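3',5'-nucleoside bisphosphate phosphatase (Chromobacterium violaceum, PDB 2YB1) hydrolyses nucleoside 3',5'-bisphosphates to nucleoside 5'-phosphates and orthophosphate, binding three manganese ions per subunit. Local coordinates at residues L6-R11 / E21-A26; P31-L36 / P58-V63; R104-S109 / G164-Q169; A116-G121 / A138-D143; A171-A176 / L207-A212. All coordinates share one frame; numbering follows the deposited sequence.

Interaction 1: residues L6-R11 / E21-A26; sequences LHFHSR and EVIDRA. With MN (manganese (II) ion), chain C.
The F8 ring meets I23 at its edge: I23 CD1 lies near the ring plane, 3.9 Å from F8 CZ, and the two side chains are at about a right angle. V22 approaches the same ring obliquely, with its CG2 3.9 Å from F8 CD1. The other flat groups, the imidazoles of H7 and H9, serve a manganese ion. H9 NE2 lies in the plane of the H7 ring, at its edge, and the metal is bound at 2.2 Å by H7 NE2 and equally by H9 NE2; E64 and D248 are further ligands. This H-x-H pair is the first metal motif of the PHP family. The intervening F8 points the opposite way to H9, its bond to CB directed at the helix, and its ring is placed by a CG lying between backbone N and carbonyl carbon (chi1 52°). V22 CG2 also rests 3.7 Å from H9 O, so the helix packs on the backbone carrying the ligands. The contact thus joins the loop after strand 4-5 to helix 19-27, with F8 touching L36 and I23 touching L34 of strand 33-36, while I23 reaches A48, A51 and A52 of helix 45-54.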
# COMPACT_ATOMS: atom_id res chain seq x y z
N LEU A 6 1.71 1.13 -10.16
CA LEU A 6 2.58 0.46 -9.19
C LEU A 6 2.07 0.38 -7.75
O LEU A 6 2.88 0.22 -6.83
CB LEU A 6 4.03 0.98 -9.26
CG LEU A 6 4.58 1.02 -10.69
CD1 LEU A 6 6.02 1.51 -10.73
CD2 LEU A 6 4.44 -0.35 -11.39
N HIS A 7 0.79 0.70 -7.52
CA HIS A 7 0.21 0.54 -6.19
C HIS A 7 -1.27 0.14 -6.22
O HIS A 7 -2.10 0.93 -6.66
CB HIS A 7 0.40 1.87 -5.44
CG HIS A 7 0.09 1.81 -3.98
ND1 HIS A 7 0.77 2.57 -3.05
CD2 HIS A 7 -0.84 1.12 -3.28
CE1 HIS A 7 0.28 2.34 -1.85
NE2 HIS A 7 -0.69 1.46 -1.96
N PHE A 8 -1.62 -1.03 -5.70
CA PHE A 8 -3.03 -1.41 -5.53
C PHE A 8 -3.14 -2.66 -4.66
O PHE A 8 -2.12 -3.31 -4.38
CB PHE A 8 -3.76 -1.59 -6.89
CG PHE A 8 -3.06 -2.52 -7.87
CD1 PHE A 8 -3.33 -3.89 -7.88
CD2 PHE A 8 -2.19 -2.01 -8.84
CE1 PHE A 8 -2.69 -4.74 -8.79
CE2 PHE A 8 -1.54 -2.85 -9.75
CZ PHE A 8 -1.80 -4.23 -9.73
N HIS A 9 -4.37 -3.03 -4.31
CA HIS A 9 -4.62 -4.07 -3.30
C HIS A 9 -5.57 -5.15 -3.79
O HIS A 9 -6.30 -4.95 -4.76
CB HIS A 9 -5.20 -3.44 -2.03
CG HIS A 9 -4.24 -2.51 -1.36
ND1 HIS A 9 -3.41 -2.92 -0.34
CD2 HIS A 9 -3.94 -1.22 -1.61
CE1 HIS A 9 -2.64 -1.91 0.03
NE2 HIS A 9 -2.94 -0.86 -0.72
N SER A 10 -5.55 -6.28 -3.09
CA SER A 10 -6.41 -7.40 -3.42
C SER A 10 -6.97 -7.94 -2.12
O SER A 10 -6.64 -7.43 -1.05
CB SER A 10 -5.60 -8.50 -4.12
OG SER A 10 -4.77 -9.19 -3.19
N ARG A 11 -7.80 -8.98 -2.21
CA ARG A 11 -8.37 -9.61 -1.01
C ARG A 11 -7.31 -10.25 -0.12
O ARG A 11 -7.59 -10.62 1.02
CB ARG A 11 -9.47 -10.62 -1.39
CG ARG A 11 -10.68 -9.98 -2.04
CD ARG A 11 -11.80 -11.01 -2.29
NE ARG A 11 -12.52 -11.28 -1.06
CZ ARG A 11 -13.49 -10.50 -0.57
NH1 ARG A 11 -13.86 -9.40 -1.24
NH2 ARG A 11 -14.09 -10.82 0.57
N GLU A 21 -8.83 -11.00 -10.17
CA GLU A 21 -9.84 -10.02 -10.54
C GLU A 21 -9.28 -8.61 -10.71
O GLU A 21 -9.68 -7.89 -11.63
CB GLU A 21 -10.98 -10.00 -9.51
CG GLU A 21 -11.84 -11.25 -9.52
CD GLU A 21 -12.80 -11.29 -8.34
OE1 GLU A 21 -12.59 -10.55 -7.36
OE2 GLU A 21 -13.77 -12.07 -8.40
N VAL A 22 -8.37 -8.21 -9.82
CA VAL A 22 -7.85 -6.84 -9.86
C VAL A 22 -6.92 -6.65 -11.06
O VAL A 22 -6.95 -5.61 -11.73
CB VAL A 22 -7.20 -6.42 -8.51
CG1 VAL A 22 -5.87 -7.14 -8.28
CG2 VAL A 22 -7.03 -4.87 -8.43
N ILE A 23 -6.13 -7.68 -11.37
CA ILE A 23 -5.29 -7.66 -12.57
C ILE A 23 -6.14 -7.60 -13.84
O ILE A 23 -5.85 -6.83 -14.77
CB ILE A 23 -4.33 -8.89 -12.64
CG1 ILE A 23 -3.30 -8.85 -11.49
CG2 ILE A 23 -3.63 -8.97 -13.99
CD1 ILE A 23 -2.39 -7.62 -11.51
N ASP A 24 -7.19 -8.41 -13.88
CA ASP A 24 -8.11 -8.44 -15.02
C ASP A 24 -8.80 -7.08 -15.22
O ASP A 24 -9.01 -6.64 -16.35
CB ASP A 24 -9.16 -9.54 -14.85
CG ASP A 24 -8.60 -10.93 -15.14
OD1 ASP A 24 -7.47 -11.04 -15.67
OD2 ASP A 24 -9.31 -11.92 -14.85
N ARG A 25 -9.15 -6.42 -14.12
CA ARG A 25 -9.78 -5.10 -14.17
C ARG A 25 -8.77 -4.08 -14.70
O ARG A 25 -9.08 -3.31 -15.61
CB ARG A 25 -10.29 -4.68 -12.79
CG ARG A 25 -10.98 -3.30 -12.76
CD ARG A 25 -11.41 -2.96 -11.33
NE ARG A 25 -12.10 -1.67 -11.22
CZ ARG A 25 -13.41 -1.48 -11.31
NH1 ARG A 25 -14.23 -2.51 -11.52
NH2 ARG A 25 -13.92 -0.26 -11.18
N ALA A 26 -7.56 -4.09 -14.15
CA ALA A 26 -6.50 -3.21 -14.63
C ALA A 26 -6.27 -3.42 -16.13
O ALA A 26 -6.02 -2.47 -16.88
CB ALA A 26 -5.21 -3.48 -13.86
MN MN C . -2.09 1.08 -0.32

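Interaction 2: residues P31-L36 / P58-V63; sequences PALLAL and PFLNGV
L34 uses both of its backbone polar atoms on 58-63, which fixes the parallel pairing of L34 with F59. L34 N donates to P58 O at 3.2 Å with an N-H...O angle of 153°, its donor tilted from the carbonyl plane. L60 N donates to L34 O at 2.9 Å and 164°, a shorter and straighter bond. The same L34 carbonyl receives a CA-H...O contact, F59 CA to L34 O at 3.4 Å. Beyond this pair the backbone hydrogen bonding lapses: L36 N is buried with no polar partner, and the nearest F59 atom is CE1, 3.7 Å from L36 N.

Apolar packing divides between the two faces. On one, A35 CB meets L60 CB at 3.9 Å, and the branches of L33 and L60 meet, L33 CD2 lying 3.8 Å from L60 CD1. On the other, F59 CG stands anti to the backbone N (chi1 -178°), which swings the ring across toward the partner strand and brings F59 CZ to 4.1 Å from L36 CB.

These strands belong to a beta-alpha-beta unit whose helix 45-54 packs on L36 and F59 through A48. Helix 19-27 covers the same face, I23 touching both L34 and F59, while strand 4-5 pairs with strand 33-36 on its other edge.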
# COMPACT_ATOMS: atom_id res chain seq x y z
N PRO A 31 -2.63 -1.66 -19.63
CA PRO A 31 -1.47 -1.15 -18.89
C PRO A 31 -0.16 -1.72 -19.43
O PRO A 31 -0.16 -2.85 -19.93
CB PRO A 31 -1.72 -1.64 -17.46
CG PRO A 31 -2.51 -2.93 -17.66
CD PRO A 31 -3.39 -2.68 -18.87
N ALA A 32 0.92 -0.94 -19.39
CA ALA A 32 2.24 -1.45 -19.79
C ALA A 32 3.01 -2.10 -18.63
O ALA A 32 3.97 -2.84 -18.85
CB ALA A 32 3.09 -0.33 -20.41
N LEU A 33 2.63 -1.78 -17.40
CA LEU A 33 3.26 -2.37 -16.23
C LEU A 33 2.34 -2.29 -15.01
O LEU A 33 1.73 -1.24 -14.78
CB LEU A 33 4.58 -1.63 -15.94
CG LEU A 33 5.44 -2.08 -14.77
CD1 LEU A 33 5.99 -3.48 -15.03
CD2 LEU A 33 6.58 -1.09 -14.53
N LEU A 34 2.31 -3.35 -14.20
CA LEU A 34 1.54 -3.37 -12.96
C LEU A 34 2.37 -3.91 -11.79
O LEU A 34 3.28 -4.73 -11.99
CB LEU A 34 0.29 -4.25 -13.12
CG LEU A 34 -0.76 -3.85 -14.17
CD1 LEU A 34 -1.85 -4.94 -14.29
CD2 LEU A 34 -1.39 -2.50 -13.86
N ALA A 35 2.07 -3.45 -10.57
CA ALA A 35 2.61 -4.08 -9.36
C ALA A 35 1.55 -4.17 -8.25
O ALA A 35 0.99 -3.15 -7.85
CB ALA A 35 3.88 -3.33 -8.86
N LEU A 36 1.27 -5.39 -7.79
CA LEU A 36 0.34 -5.59 -6.68
C LEU A 36 1.09 -5.33 -5.37
O LEU A 36 2.17 -5.88 -5.15
CB LEU A 36 -0.24 -7.02 -6.70
CG LEU A 36 -1.14 -7.45 -5.53
CD1 LEU A 36 -2.35 -6.54 -5.40
CD2 LEU A 36 -1.56 -8.92 -5.65
N PRO A 58 3.52 -6.92 -18.42
CA PRO A 58 4.68 -6.96 -17.52
C PRO A 58 4.28 -6.66 -16.08
O PRO A 58 3.39 -5.83 -15.83
CB PRO A 58 5.59 -5.84 -18.06
CG PRO A 58 5.25 -5.79 -19.53
CD PRO A 58 3.75 -6.03 -19.58
N PHE A 59 4.96 -7.31 -15.14
CA PHE A 59 4.53 -7.31 -13.75
C PHE A 59 5.74 -7.21 -12.82
O PHE A 59 6.80 -7.79 -13.10
CB PHE A 59 3.73 -8.59 -13.44
CG PHE A 59 3.20 -8.66 -12.03
CD1 PHE A 59 2.05 -7.99 -11.67
CD2 PHE A 59 3.88 -9.40 -11.05
CE1 PHE A 59 1.56 -8.05 -10.36
CE2 PHE A 59 3.40 -9.46 -9.75
CZ PHE A 59 2.24 -8.78 -9.40
N LEU A 60 5.58 -6.47 -11.73
CA LEU A 60 6.56 -6.41 -10.66
C LEU A 60 5.95 -6.91 -9.35
O LEU A 60 4.86 -6.50 -8.98
CB LEU A 60 7.00 -4.96 -10.45
CG LEU A 60 7.97 -4.39 -11.47
CD1 LEU A 60 7.87 -2.89 -11.47
CD2 LEU A 60 9.40 -4.85 -11.10
N ASN A 61 6.65 -7.81 -8.66
CA ASN A 61 6.31 -8.16 -7.29
C ASN A 61 6.36 -6.94 -6.37
O ASN A 61 7.33 -6.18 -6.39
CB ASN A 61 7.30 -9.20 -6.74
CG ASN A 61 7.17 -10.55 -7.42
OD1 ASN A 61 8.17 -11.24 -7.65
ND2 ASN A 61 5.95 -10.94 -7.73
N GLY A 62 5.34 -6.77 -5.52
CA GLY A 62 5.29 -5.59 -4.68
C GLY A 62 4.72 -5.89 -3.31
O GLY A 62 4.24 -7.00 -3.05
N VAL A 63 4.84 -4.93 -2.40
CA VAL A 63 4.27 -5.04 -1.07
C VAL A 63 4.14 -3.63 -0.48
O VAL A 63 4.84 -2.72 -0.91
CB VAL A 63 5.18 -5.89 -0.16
CG1 VAL A 63 6.47 -5.15 0.12
CG2 VAL A 63 4.46 -6.27 1.16

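Interaction 3: residues R104-S109 / G164-Q169; sequences RQMGAS and GYVSHQ
M106 and V166 cross obliquely, the methylene of one lying against a methyl of the other: M106 CG is 3.7 Å from V166 CG2. The valine turns its two methyls to different partners. CG1, anti to the backbone N (chi1 175°), is the branch that meets Q105, whose side chain passes V166 at about a right angle and brings OE1 to 3.7 Å from V166 CG1. CG2, beside the backbone N, is left to face M106.

The methionine also runs past the G164 carbonyl. M106 CG lies only 3.1 Å from G164 O, and M106 SD follows at 3.5 Å; the bend at chi3 (-80°) then carries the methyl end away from the loop.

S109 gives the contact its polar anchor. Its bond to CB points at the loop, and G164 N donates to S109 OG at 2.9 Å with an N-H...O angle of 165°. S109 lies about one turn after M106, so G164 is held between the two, its N on the S109 hydroxyl and its O against M106, while the V166 methyls tie the loop farther along.

M106 further touches R134 and F137 of helix 134-143, and its side chain is about 5 Å from the bound AMP. R99 to R102 at the start of helix 99-112 and R134 bind substrate, so the contact is consistent with second-shell packing behind the nucleotide pocket.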
# COMPACT_ATOMS: atom_id res chain seq x y z
N ARG A 104 -9.71 -7.30 17.59
CA ARG A 104 -10.69 -7.66 18.61
C ARG A 104 -10.90 -6.48 19.57
O ARG A 104 -12.01 -6.19 20.01
CB ARG A 104 -10.27 -8.92 19.36
CG ARG A 104 -10.10 -10.14 18.46
CD ARG A 104 -9.80 -11.40 19.28
NE ARG A 104 -9.32 -12.48 18.42
CZ ARG A 104 -8.03 -12.79 18.24
NH1 ARG A 104 -7.09 -12.08 18.87
NH2 ARG A 104 -7.69 -13.79 17.43
N GLN A 105 -9.80 -5.80 19.89
CA GLN A 105 -9.82 -4.62 20.74
C GLN A 105 -10.55 -3.43 20.08
O GLN A 105 -11.29 -2.70 20.74
CB GLN A 105 -8.38 -4.25 21.13
CG GLN A 105 -7.72 -5.30 22.04
CD GLN A 105 -6.21 -5.13 22.20
OE1 GLN A 105 -5.60 -4.28 21.55
NE2 GLN A 105 -5.62 -5.94 23.06
N MET A 106 -10.33 -3.24 18.78
CA MET A 106 -11.03 -2.20 18.03
C MET A 106 -12.54 -2.44 18.11
O MET A 106 -13.32 -1.51 18.32
CB MET A 106 -10.57 -2.15 16.57
CG MET A 106 -9.11 -1.68 16.37
SD MET A 106 -8.72 -1.44 14.61
CE MET A 106 -8.40 -3.10 14.05
N GLY A 107 -12.94 -3.70 17.97
CA GLY A 107 -14.34 -4.06 18.06
C GLY A 107 -14.91 -3.72 19.42
O GLY A 107 -15.99 -3.14 19.53
N ALA A 108 -14.18 -4.10 20.47
CA ALA A 108 -14.60 -3.85 21.85
C ALA A 108 -14.64 -2.36 22.18
O ALA A 108 -15.52 -1.89 22.90
CB ALA A 108 -13.69 -4.60 22.82
N SER A 109 -13.69 -1.60 21.63
CA SER A 109 -13.73 -0.14 21.73
C SER A 109 -15.00 0.43 21.10
O SER A 109 -15.71 1.23 21.71
CB SER A 109 -12.49 0.46 21.07
OG SER A 109 -12.50 1.87 21.15
N GLY A 164 -12.70 2.95 18.43
CA GLY A 164 -12.28 1.99 17.43
C GLY A 164 -10.81 2.07 17.07
O GLY A 164 -10.29 1.16 16.44
N TYR A 165 -10.15 3.17 17.43
CA TYR A 165 -8.71 3.29 17.18
C TYR A 165 -7.88 2.73 18.34
O TYR A 165 -8.12 3.04 19.50
CB TYR A 165 -8.29 4.74 16.90
CG TYR A 165 -6.86 4.84 16.44
CD1 TYR A 165 -6.51 4.55 15.12
CD2 TYR A 165 -5.84 5.19 17.32
CE1 TYR A 165 -5.19 4.63 14.69
CE2 TYR A 165 -4.51 5.27 16.90
CZ TYR A 165 -4.20 4.99 15.58
OH TYR A 165 -2.89 5.06 15.15
N VAL A 166 -6.93 1.87 18.00
CA VAL A 166 -6.05 1.27 18.99
C VAL A 166 -4.63 1.52 18.49
O VAL A 166 -4.26 1.04 17.43
CB VAL A 166 -6.33 -0.25 19.15
CG1 VAL A 166 -5.31 -0.90 20.10
CG2 VAL A 166 -7.77 -0.49 19.62
N SER A 167 -3.86 2.30 19.23
CA SER A 167 -2.49 2.59 18.81
C SER A 167 -1.72 1.29 18.72
O SER A 167 -1.97 0.36 19.49
CB SER A 167 -1.80 3.56 19.78
OG SER A 167 -2.55 4.76 19.89
N HIS A 168 -0.80 1.22 17.77
CA HIS A 168 -0.05 -0.02 17.56
C HIS A 168 1.30 0.31 16.96
O HIS A 168 1.39 1.19 16.11
CB HIS A 168 -0.82 -0.93 16.61
CG HIS A 168 -0.28 -2.32 16.55
ND1 HIS A 168 -0.42 -3.22 17.59
CD2 HIS A 168 0.42 -2.96 15.59
CE1 HIS A 168 0.16 -4.36 17.26
NE2 HIS A 168 0.68 -4.23 16.05
N GLN A 169 2.33 -0.41 17.38
CA GLN A 169 3.65 -0.19 16.80
C GLN A 169 3.94 -1.17 15.66
O GLN A 169 3.93 -2.38 15.84
CB GLN A 169 4.76 -0.24 17.86
CG GLN A 169 6.15 -0.02 17.26
CD GLN A 169 7.21 0.31 18.29
OE1 GLN A 169 8.04 -0.54 18.64
NE2 GLN A 169 7.22 1.56 18.76

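Interaction 4: residues A116-G121 / A138-D143; sequences AGCFDG and ARHLVD
Helix 118-123 and helix 134-143 meet most closely at G121 and H140, whose CA atoms are 5.5 Å apart, and G117 stands at the N-cap of helix 118-123, its carbonyl accepting from G121 N. The imidazole of H140 lies against the backbone of that helix. G121 CA sits over one ring face, 3.5 Å from the ring centroid and 18° off the normal, a CH-pi contact displaced toward the rim; the nearest ring atom is H140 ND1, 3.3 Å from G121 CA. As a glycine, G121 has no side chain between its CA and the ring. H140 CG is anti to the backbone N (chi1 170°), and with the bond to CB directed at helix 118-123 this carries the ring across the interface.

C118 occupies the ring edge: its SG is 5.1 Å from the H140 centroid and 88° off the normal, essentially in the ring plane. The same sulfur packs on the next residue of helix 134-143, with C118 SG 3.8 Å from L141 CD2.

Both helices belong to the strand-free, helical region between strands 72-79 and 186-189 of the PHP fold, and C118 continues the packing onto L110 of helix 99-112.

At NE2, next to the edge used by C118, the imidazole is bridged to A116 by a water lying in the ring plane. It is 2.8 Å from H140 NE2 and donates to A116 O at 2.7 Å, which probably helps to set the ring's rotation. R139 points elsewhere, forming a salt bridge with E254 and touching H250, a manganese ligand.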
# COMPACT_ATOMS: atom_id res chain seq x y z
N ALA A 116 -22.17 -2.14 18.77
CA ALA A 116 -21.78 -3.53 19.00
C ALA A 116 -21.60 -4.28 17.69
O ALA A 116 -22.12 -3.86 16.66
CB ALA A 116 -22.78 -4.24 19.90
N GLY A 117 -20.83 -5.36 17.74
CA GLY A 117 -20.74 -6.28 16.62
C GLY A 117 -19.79 -5.91 15.50
O GLY A 117 -19.83 -6.53 14.44
N CYS A 118 -18.92 -4.92 15.71
CA CYS A 118 -18.03 -4.45 14.64
C CYS A 118 -16.88 -5.39 14.26
O CYS A 118 -16.53 -5.50 13.09
CB CYS A 118 -17.50 -3.04 14.94
SG CYS A 118 -18.82 -1.81 14.93
N PHE A 119 -16.28 -6.06 15.24
CA PHE A 119 -15.27 -7.07 14.90
C PHE A 119 -15.89 -8.15 14.02
O PHE A 119 -15.34 -8.49 12.97
CB PHE A 119 -14.65 -7.70 16.14
CG PHE A 119 -13.64 -8.80 15.82
CD1 PHE A 119 -12.36 -8.48 15.40
CD2 PHE A 119 -13.98 -10.14 15.96
CE1 PHE A 119 -11.43 -9.47 15.12
CE2 PHE A 119 -13.06 -11.14 15.66
CZ PHE A 119 -11.79 -10.81 15.24
N ASP A 120 -17.03 -8.68 14.45
CA ASP A 120 -17.70 -9.73 13.68
C ASP A 120 -18.05 -9.24 12.28
O ASP A 120 -17.84 -9.94 11.30
CB ASP A 120 -18.96 -10.23 14.38
CG ASP A 120 -18.66 -11.05 15.62
OD1 ASP A 120 -17.49 -11.42 15.85
OD2 ASP A 120 -19.60 -11.36 16.36
N GLY A 121 -18.58 -8.02 12.20
CA GLY A 121 -18.97 -7.45 10.92
C GLY A 121 -17.79 -7.24 9.99
O GLY A 121 -17.86 -7.56 8.80
N ALA A 138 -14.38 -0.30 8.33
CA ALA A 138 -15.08 0.78 7.64
C ALA A 138 -16.15 0.24 6.68
O ALA A 138 -17.26 0.77 6.63
CB ALA A 138 -14.08 1.67 6.90
N ARG A 139 -15.81 -0.80 5.93
CA ARG A 139 -16.79 -1.40 5.01
C ARG A 139 -17.99 -1.91 5.79
O ARG A 139 -19.12 -1.77 5.33
CB ARG A 139 -16.19 -2.54 4.18
CG ARG A 139 -15.23 -2.03 3.14
CD ARG A 139 -14.78 -3.09 2.13
NE ARG A 139 -13.78 -2.47 1.27
CZ ARG A 139 -12.56 -2.95 1.05
NH1 ARG A 139 -12.18 -4.11 1.58
NH2 ARG A 139 -11.73 -2.26 0.27
N HIS A 140 -17.73 -2.50 6.95
CA HIS A 140 -18.82 -2.97 7.81
C HIS A 140 -19.68 -1.81 8.26
O HIS A 140 -20.91 -1.88 8.17
CB HIS A 140 -18.32 -3.73 9.04
CG HIS A 140 -19.41 -3.99 10.04
ND1 HIS A 140 -20.51 -4.76 9.74
CD2 HIS A 140 -19.58 -3.56 11.31
CE1 HIS A 140 -21.31 -4.81 10.80
NE2 HIS A 140 -20.77 -4.09 11.76
N LEU A 141 -19.05 -0.75 8.76
CA LEU A 141 -19.80 0.40 9.28
C LEU A 141 -20.67 1.04 8.20
O LEU A 141 -21.78 1.51 8.48
CB LEU A 141 -18.86 1.43 9.92
CG LEU A 141 -18.25 0.95 11.24
CD1 LEU A 141 -16.99 1.74 11.59
CD2 LEU A 141 -19.28 0.99 12.37
N VAL A 142 -20.19 1.05 6.96
CA VAL A 142 -20.98 1.59 5.86
C VAL A 142 -22.08 0.62 5.43
O VAL A 142 -23.24 1.00 5.31
CB VAL A 142 -20.10 1.93 4.64
CG1 VAL A 142 -20.98 2.36 3.46
CG2 VAL A 142 -19.08 3.02 5.00
N ASP A 143 -21.71 -0.64 5.21
CA ASP A 143 -22.66 -1.64 4.76
C ASP A 143 -23.82 -1.85 5.74
O ASP A 143 -24.97 -2.04 5.33
CB ASP A 143 -21.95 -2.97 4.51
CG ASP A 143 -22.91 -4.08 4.16
OD1 ASP A 143 -23.26 -4.20 2.97
OD2 ASP A 143 -23.32 -4.82 5.08
O HOH W 1 -22.34 -3.71 13.99

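Interaction 5: residues A171-A176 / L207-A212; sequences ASLEDA and LDFQAA
L173 touches helix 199-211 with its delta branches. CD2 lies 3.6 Å from D208 CB and equally 3.6 Å from F209 N, so one methyl rests where the D208 side chain leaves the helix. The L173 and D208 side chains meet at about a right angle. The other branch turns to the aromatic side chain: L173 CD1 is 4.3 Å from F209 CD1, near the ring plane and so at the ring edge. CG anti to the backbone N (chi1 -176°) carries the branch point toward 207-212, and chi2 (61°) then sends one methyl to each partner.

One residue beyond L173, E174 receives the methyl of A212 on its backbone, A212 CB lying 3.9 Å from E174 CA. A water then links the same two residues by donating to both carbonyls, 2.9 Å from E174 O and 2.9 Å from A212 O, a polar bridge in an otherwise apolar contact.

Further out, S172 sits at the N-cap of helix 173-182, where its side chain accepts from the helix's third residue, D175 N to S172 OG at 2.9 Å and 159°. That capping bond fixes the helix start just before L173 and E174. The carboxylate of D208 is held away from the leucine, in a salt bridge with R204 and a hydrogen bond to W69.

L173 continues onto V67, W69 and I76, and F209 onto I76, A187 and I189. The start of helix 173-182 thus meets the end of helix 199-211 over strands 59-69, 72-79 and 186-189, consistent with the outer helical layer of the distorted (beta/alpha)7 barrel of PHP enzymes.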
# COMPACT_ATOMS: atom_id res chain seq x y z
N ALA A 171 6.46 -1.86 11.91
CA ALA A 171 7.90 -2.01 11.68
C ALA A 171 8.64 -0.69 11.89
O ALA A 171 8.05 0.38 11.82
CB ALA A 171 8.16 -2.53 10.27
N SER A 172 9.93 -0.78 12.17
CA SER A 172 10.76 0.41 12.12
C SER A 172 11.00 0.77 10.64
O SER A 172 10.88 -0.09 9.75
CB SER A 172 12.09 0.17 12.83
OG SER A 172 12.95 -0.63 12.04
N LEU A 173 11.33 2.03 10.39
CA LEU A 173 11.67 2.47 9.05
C LEU A 173 12.88 1.69 8.53
O LEU A 173 12.89 1.22 7.40
CB LEU A 173 11.96 3.98 9.04
CG LEU A 173 12.25 4.64 7.70
CD1 LEU A 173 11.04 4.48 6.79
CD2 LEU A 173 12.60 6.12 7.86
N GLU A 174 13.90 1.54 9.38
CA GLU A 174 15.12 0.84 9.00
C GLU A 174 14.84 -0.61 8.62
O GLU A 174 15.38 -1.13 7.63
CB GLU A 174 16.17 0.94 10.12
CG GLU A 174 16.73 2.35 10.28
CD GLU A 174 17.46 2.58 11.60
OE1 GLU A 174 16.95 2.12 12.65
OE2 GLU A 174 18.54 3.23 11.57
N ASP A 175 13.99 -1.28 9.40
CA ASP A 175 13.63 -2.66 9.09
C ASP A 175 12.86 -2.78 7.78
O ASP A 175 13.18 -3.63 6.95
CB ASP A 175 12.84 -3.30 10.22
CG ASP A 175 13.74 -3.83 11.33
OD1 ASP A 175 14.97 -3.94 11.10
OD2 ASP A 175 13.22 -4.14 12.41
N ALA A 176 11.85 -1.94 7.58
CA ALA A 176 11.03 -2.04 6.37
C ALA A 176 11.85 -1.85 5.09
O ALA A 176 11.76 -2.67 4.17
CB ALA A 176 9.87 -1.05 6.41
N LEU A 207 15.27 12.00 4.57
CA LEU A 207 16.65 11.79 4.99
C LEU A 207 16.83 10.47 5.76
O LEU A 207 17.75 9.71 5.49
CB LEU A 207 17.14 12.97 5.84
CG LEU A 207 17.26 14.27 5.04
CD1 LEU A 207 17.87 15.38 5.88
CD2 LEU A 207 18.10 14.03 3.77
N ASP A 208 15.93 10.20 6.71
CA ASP A 208 15.94 8.94 7.44
C ASP A 208 15.74 7.74 6.49
O ASP A 208 16.40 6.70 6.60
CB ASP A 208 14.81 8.93 8.48
CG ASP A 208 15.13 9.78 9.71
OD1 ASP A 208 16.16 10.49 9.71
OD2 ASP A 208 14.35 9.72 10.68
N PHE A 209 14.79 7.91 5.57
CA PHE A 209 14.44 6.90 4.56
C PHE A 209 15.67 6.55 3.71
O PHE A 209 16.05 5.38 3.56
CB PHE A 209 13.27 7.45 3.72
CG PHE A 209 12.89 6.61 2.54
CD1 PHE A 209 12.22 5.39 2.71
CD2 PHE A 209 13.12 7.07 1.26
CE1 PHE A 209 11.85 4.62 1.61
CE2 PHE A 209 12.74 6.31 0.14
CZ PHE A 209 12.10 5.08 0.32
N GLN A 210 16.29 7.57 3.15
CA GLN A 210 17.52 7.38 2.38
C GLN A 210 18.66 6.74 3.18
O GLN A 210 19.30 5.80 2.70
CB GLN A 210 17.98 8.71 1.78
CG GLN A 210 17.11 9.16 0.62
CD GLN A 210 17.68 10.39 -0.07
OE1 GLN A 210 17.76 11.46 0.53
NE2 GLN A 210 18.08 10.24 -1.33
N ALA A 211 18.89 7.23 4.40
CA ALA A 211 19.91 6.64 5.27
C ALA A 211 19.71 5.13 5.43
O ALA A 211 20.67 4.36 5.52
CB ALA A 211 19.93 7.33 6.65
N ALA A 212 18.44 4.71 5.44
CA ALA A 212 18.11 3.30 5.62
C ALA A 212 18.20 2.51 4.31
O ALA A 212 18.07 1.29 4.31
CB ALA A 212 16.72 3.15 6.25
O HOH W 2 17.99 -0.29 6.71

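Overall arrangement
Interactions 1 and 2 are in direct contact beside the metal site: their centres are about 9 Å apart and F8 CE2 approaches A35 O to 3.2 Å. Interaction 1 supplies manganese ligands directly, whereas the L36 side chain of interaction 2 stays about 9 Å from a manganese ion. Interactions 3 and 4 make up a second group, about 13 Å between centres, joined where R104 N meets F119 CD1 at 3.6 Å; interaction 4 is nested within the chain loop closed by interaction 3. The M106 side chain of interaction 3 is about 5 Å from AMP, the L141 side chain of interaction 4 about 11 Å. Interaction 5 adjoins interaction 3 in sequence, yet their centres are about 26 Å apart, and it lies across the chain's centre from interaction 1.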